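Local atomic coordinates of putative S-adenosylmethionine-dependent methyltransferase (Bacteroides thetaiotaomicron, PDB entry 1WYZ), a protein that probably transfers a methyl group from S-adenosylmethionine to a substrate, possibly RNA. Residues E2-D14 / P79-E91. Sequence-based numbering, arbitrary orientation.
Sequences ETALYLLPVTLGD and PLAGGASMGVISE
M86 N to A4 O (3.0 Å), Y6 N to M86 O (2.7 Å), V88 N to Y6 O and L8 N to V88 O are the backbone hydrogen bonds that join the parallel strands 5-8 and 86-89. Beside them, G87 CA lies 3.1 Å from Y6 O in a CA-H...O contact; a CB on G87 would run into L8 CD1, so glycine suits this place.

On the face of L5, L7, M86 and V88 the side chains are apolar, as suits a buried side of the sheet. V88 CG2 touches both L5 CD1 (3.6 Å) and L7 CD1 (3.7 Å). In L80, on the last turn of helix 70-81, chi1 (176°) carries CG toward strand 5-8, and chi2 (47°) then sets CD2 against L5 CB and CD1 against A4 CA. Past the end of strand 5-8, V10 CG1 meets I89 CG2 at 3.5 Å, the two side chains crossing at about a right angle.

At the strand entrance, the short hydroxyl side chain of S85 brings OG to E2 O (2.6 Å), donating from above the carbonyl plane. With alanine in place of S85, E2 O would probably lose this donor and the N-terminal end its tie. A Schellman motif at G83 leads from the helix into 86-89, which lies between 5-8 and 34-37 in the parallel sheet of the N-terminal alpha/beta domain, consistent with RsmI-like methyltransferases.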
loop_
_atom_site.group_PDB
_atom_site.type_symbol
_atom_site.label_atom_id
_atom_site.label_comp_id
_atom_site.label_asym_id
_atom_site.label_seq_id
_atom_site.Cartn_x
_atom_site.Cartn_y
_atom_site.Cartn_z
ATOM N N GLU A 2 1.443 -9.455 -20.633
ATOM C CA GLU A 2 2.685 -8.830 -21.181
ATOM C C GLU A 2 2.357 -7.501 -21.852
ATOM O O GLU A 2 2.761 -6.449 -21.367
ATOM C CB GLU A 2 3.353 -9.770 -22.189
ATOM C CG GLU A 2 4.700 -9.293 -22.721
ATOM C CD GLU A 2 5.791 -9.325 -21.671
ATOM O OE1 GLU A 2 5.871 -10.332 -20.940
ATOM O OE2 GLU A 2 6.575 -8.352 -21.584
ATOM N N THR A 3 1.627 -7.539 -22.962
ATOM C CA THR A 3 1.278 -6.305 -23.655
ATOM C C THR A 3 0.280 -5.532 -22.794
ATOM O O THR A 3 -0.906 -5.875 -22.726
ATOM C CB THR A 3 0.681 -6.597 -25.055
ATOM O OG1 THR A 3 0.124 -5.393 -25.598
ATOM C CG2 THR A 3 -0.389 -7.670 -24.974
ATOM N N ALA A 4 0.779 -4.494 -22.125
ATOM C CA ALA A 4 -0.042 -3.678 -21.239
ATOM C C ALA A 4 0.726 -2.480 -20.681
ATOM O O ALA A 4 1.893 -2.267 -21.009
ATOM C CB ALA A 4 -0.558 -4.534 -20.086
ATOM N N LEU A 5 0.044 -1.698 -19.843
ATOM C CA LEU A 5 0.635 -0.535 -19.195
ATOM C C LEU A 5 1.060 -0.952 -17.787
ATOM O O LEU A 5 0.235 -1.056 -16.869
ATOM C CB LEU A 5 -0.375 0.626 -19.115
ATOM C CG LEU A 5 0.107 1.932 -18.448
ATOM C CD1 LEU A 5 1.201 2.588 -19.296
ATOM C CD2 LEU A 5 -1.058 2.892 -18.272
ATOM N N TYR A 6 2.353 -1.210 -17.640
ATOM C CA TYR A 6 2.942 -1.611 -16.376
ATOM C C TYR A 6 3.261 -0.385 -15.519
ATOM O O TYR A 6 4.019 0.495 -15.937
ATOM C CB TYR A 6 4.226 -2.391 -16.644
ATOM C CG TYR A 6 4.013 -3.824 -17.098
ATOM C CD1 TYR A 6 3.861 -4.853 -16.169
ATOM C CD2 TYR A 6 4.025 -4.160 -18.448
ATOM C CE1 TYR A 6 3.735 -6.181 -16.570
ATOM C CE2 TYR A 6 3.900 -5.487 -18.863
ATOM C CZ TYR A 6 3.758 -6.496 -17.915
ATOM O OH TYR A 6 3.660 -7.818 -18.308
ATOM N N LEU A 7 2.669 -0.317 -14.331
ATOM C CA LEU A 7 2.907 0.786 -13.403
ATOM C C LEU A 7 4.157 0.449 -12.603
ATOM O O LEU A 7 4.092 -0.326 -11.656
ATOM C CB LEU A 7 1.704 0.939 -12.477
ATOM C CG LEU A 7 0.567 1.853 -12.962
ATOM C CD1 LEU A 7 0.574 1.987 -14.467
ATOM C CD2 LEU A 7 -0.759 1.312 -12.451
ATOM N N LEU A 8 5.286 1.046 -12.983
ATOM C CA LEU A 8 6.580 0.775 -12.337
ATOM C C LEU A 8 7.017 1.557 -11.084
ATOM O O LEU A 8 7.226 2.761 -11.140
ATOM C CB LEU A 8 7.691 0.918 -13.381
ATOM C CG LEU A 8 7.447 0.202 -14.707
ATOM C CD1 LEU A 8 8.621 0.457 -15.635
ATOM C CD2 LEU A 8 7.260 -1.291 -14.449
ATOM N N PRO A 9 7.159 0.876 -9.938
ATOM C CA PRO A 9 7.590 1.628 -8.751
ATOM C C PRO A 9 9.113 1.810 -8.605
ATOM O O PRO A 9 9.897 1.001 -9.095
ATOM C CB PRO A 9 6.962 0.841 -7.593
ATOM C CG PRO A 9 6.797 -0.554 -8.134
ATOM C CD PRO A 9 6.398 -0.334 -9.562
ATOM N N VAL A 10 9.524 2.887 -7.943
ATOM C CA VAL A 10 10.956 3.169 -7.717
ATOM C C VAL A 10 11.251 3.149 -6.214
ATOM O O VAL A 10 10.359 2.864 -5.413
ATOM C CB VAL A 10 11.374 4.567 -8.274
ATOM C CG1 VAL A 10 11.149 4.632 -9.781
ATOM C CG2 VAL A 10 10.587 5.663 -7.565
ATOM N N THR A 11 12.486 3.464 -5.831
ATOM C CA THR A 11 12.861 3.462 -4.412
ATOM C C THR A 11 12.294 4.654 -3.635
ATOM O O THR A 11 12.102 5.737 -4.189
ATOM C CB THR A 11 14.399 3.489 -4.222
ATOM O OG1 THR A 11 14.934 4.690 -4.791
ATOM C CG2 THR A 11 15.050 2.279 -4.879
ATOM N N LEU A 12 12.034 4.440 -2.347
ATOM C CA LEU A 12 11.508 5.481 -1.470
ATOM C C LEU A 12 12.626 6.475 -1.152
ATOM O O LEU A 12 12.384 7.668 -0.987
ATOM C CB LEU A 12 10.971 4.859 -0.171
ATOM C CG LEU A 12 9.460 4.851 0.138
ATOM C CD1 LEU A 12 8.646 4.437 -1.087
ATOM C CD2 LEU A 12 9.197 3.904 1.300
ATOM N N GLY A 13 13.854 5.978 -1.069
ATOM C CA GLY A 13 14.981 6.849 -0.784
ATOM C C GLY A 13 16.228 6.413 -1.530
ATOM O O GLY A 13 16.152 5.969 -2.671
ATOM N N ASP A 14 17.378 6.548 -0.877
ATOM C CA ASP A 14 18.661 6.164 -1.456
ATOM C C ASP A 14 19.064 4.772 -0.950
ATOM O O ASP A 14 19.794 4.640 0.035
ATOM C CB ASP A 14 19.728 7.203 -1.081
ATOM C CG ASP A 14 21.142 6.715 -1.349
ATOM O OD1 ASP A 14 21.400 6.240 -2.473
ATOM O OD2 ASP A 14 21.994 6.807 -0.439
ATOM N N PRO A 79 1.311 3.870 -28.458
ATOM C CA PRO A 79 2.120 2.667 -28.649
ATOM C C PRO A 79 1.423 1.462 -28.011
ATOM O O PRO A 79 1.367 0.377 -28.603
ATOM C CB PRO A 79 3.428 3.030 -27.966
ATOM C CG PRO A 79 3.549 4.491 -28.296
ATOM C CD PRO A 79 2.145 4.992 -27.993
ATOM N N LEU A 80 0.882 1.664 -26.810
ATOM C CA LEU A 80 0.179 0.592 -26.108
ATOM C C LEU A 80 -1.024 0.137 -26.938
ATOM O O LEU A 80 -1.289 -1.063 -27.078
ATOM C CB LEU A 80 -0.292 1.066 -24.727
ATOM C CG LEU A 80 -1.114 0.028 -23.960
ATOM C CD1 LEU A 80 -0.417 -1.319 -24.029
ATOM C CD2 LEU A 80 -1.299 0.466 -22.529
ATOM N N ALA A 81 -1.747 1.108 -27.480
ATOM C CA ALA A 81 -2.893 0.828 -28.321
ATOM C C ALA A 81 -2.409 -0.001 -29.522
ATOM O O ALA A 81 -3.162 -0.799 -30.090
ATOM C CB ALA A 81 -3.508 2.135 -28.796
ATOM N N GLY A 82 -1.140 0.185 -29.882
ATOM C CA GLY A 82 -0.568 -0.530 -31.012
ATOM C C GLY A 82 -0.060 -1.939 -30.741
ATOM O O GLY A 82 0.296 -2.660 -31.678
ATOM N N GLY A 83 -0.004 -2.334 -29.467
ATOM C CA GLY A 83 0.460 -3.668 -29.136
ATOM C C GLY A 83 1.805 -3.715 -28.441
ATOM O O GLY A 83 2.342 -4.799 -28.197
ATOM N N ALA A 84 2.361 -2.549 -28.132
ATOM C CA ALA A 84 3.650 -2.473 -27.442
ATOM C C ALA A 84 3.418 -2.165 -25.965
ATOM O O ALA A 84 2.587 -1.319 -25.628
ATOM C CB ALA A 84 4.519 -1.393 -28.070
ATOM N N SER A 85 4.144 -2.847 -25.083
ATOM C CA SER A 85 3.992 -2.618 -23.649
ATOM C C SER A 85 4.636 -1.293 -23.233
ATOM O O SER A 85 5.630 -0.874 -23.824
ATOM C CB SER A 85 4.609 -3.779 -22.867
ATOM O OG SER A 85 3.919 -4.994 -23.132
HETATM N N MSE A 86 4.055 -0.627 -22.233
HETATM C CA MSE A 86 4.582 0.648 -21.745
HETATM C C MSE A 86 4.667 0.692 -20.229
HETATM O O MSE A 86 3.939 -0.008 -19.534
HETATM C CB MSE A 86 3.714 1.812 -22.203
HETATM C CG MSE A 86 3.596 1.992 -23.697
HETATM SE SE MSE A 86 2.538 3.588 -24.055
HETATM C CE MSE A 86 3.962 4.913 -24.182
ATOM N N GLY A 87 5.553 1.527 -19.704
ATOM C CA GLY A 87 5.667 1.618 -18.264
ATOM C C GLY A 87 5.471 3.034 -17.753
ATOM O O GLY A 87 5.686 3.995 -18.488
ATOM N N VAL A 88 5.037 3.160 -16.501
ATOM C CA VAL A 88 4.854 4.466 -15.878
ATOM C C VAL A 88 5.837 4.487 -14.710
ATOM O O VAL A 88 5.972 3.491 -13.998
ATOM C CB VAL A 88 3.411 4.670 -15.355
ATOM C CG1 VAL A 88 3.273 6.057 -14.778
ATOM C CG2 VAL A 88 2.404 4.479 -16.477
ATOM N N ILE A 89 6.530 5.609 -14.527
ATOM C CA ILE A 89 7.529 5.739 -13.458
ATOM C C ILE A 89 7.379 7.042 -12.679
ATOM O O ILE A 89 7.283 8.118 -13.277
ATOM C CB ILE A 89 8.953 5.722 -14.037
ATOM C CG1 ILE A 89 9.111 4.551 -15.002
ATOM C CG2 ILE A 89 9.970 5.629 -12.909
ATOM C CD1 ILE A 89 10.338 4.624 -15.908
ATOM N N SER A 90 7.384 6.951 -11.351
ATOM C CA SER A 90 7.235 8.144 -10.511
ATOM C C SER A 90 8.534 8.749 -9.972
ATOM O O SER A 90 9.634 8.323 -10.332
ATOM C CB SER A 90 6.301 7.838 -9.335
ATOM O OG SER A 90 4.969 7.662 -9.781
ATOM N N GLU A 91 8.380 9.753 -9.109
ATOM C CA GLU A 91 9.498 10.453 -8.483
ATOM C C GLU A 91 10.492 10.987 -9.506
ATOM O O GLU A 91 11.341 11.821 -9.183
ATOM C CB GLU A 91 10.221 9.524 -7.509
ATOM C CG GLU A 91 9.281 8.698 -6.651
ATOM C CD GLU A 91 8.201 9.537 -6.001
ATOM O OE1 GLU A 91 8.535 10.373 -5.132
ATOM O OE2 GLU A 91 7.019 9.360 -6.366
#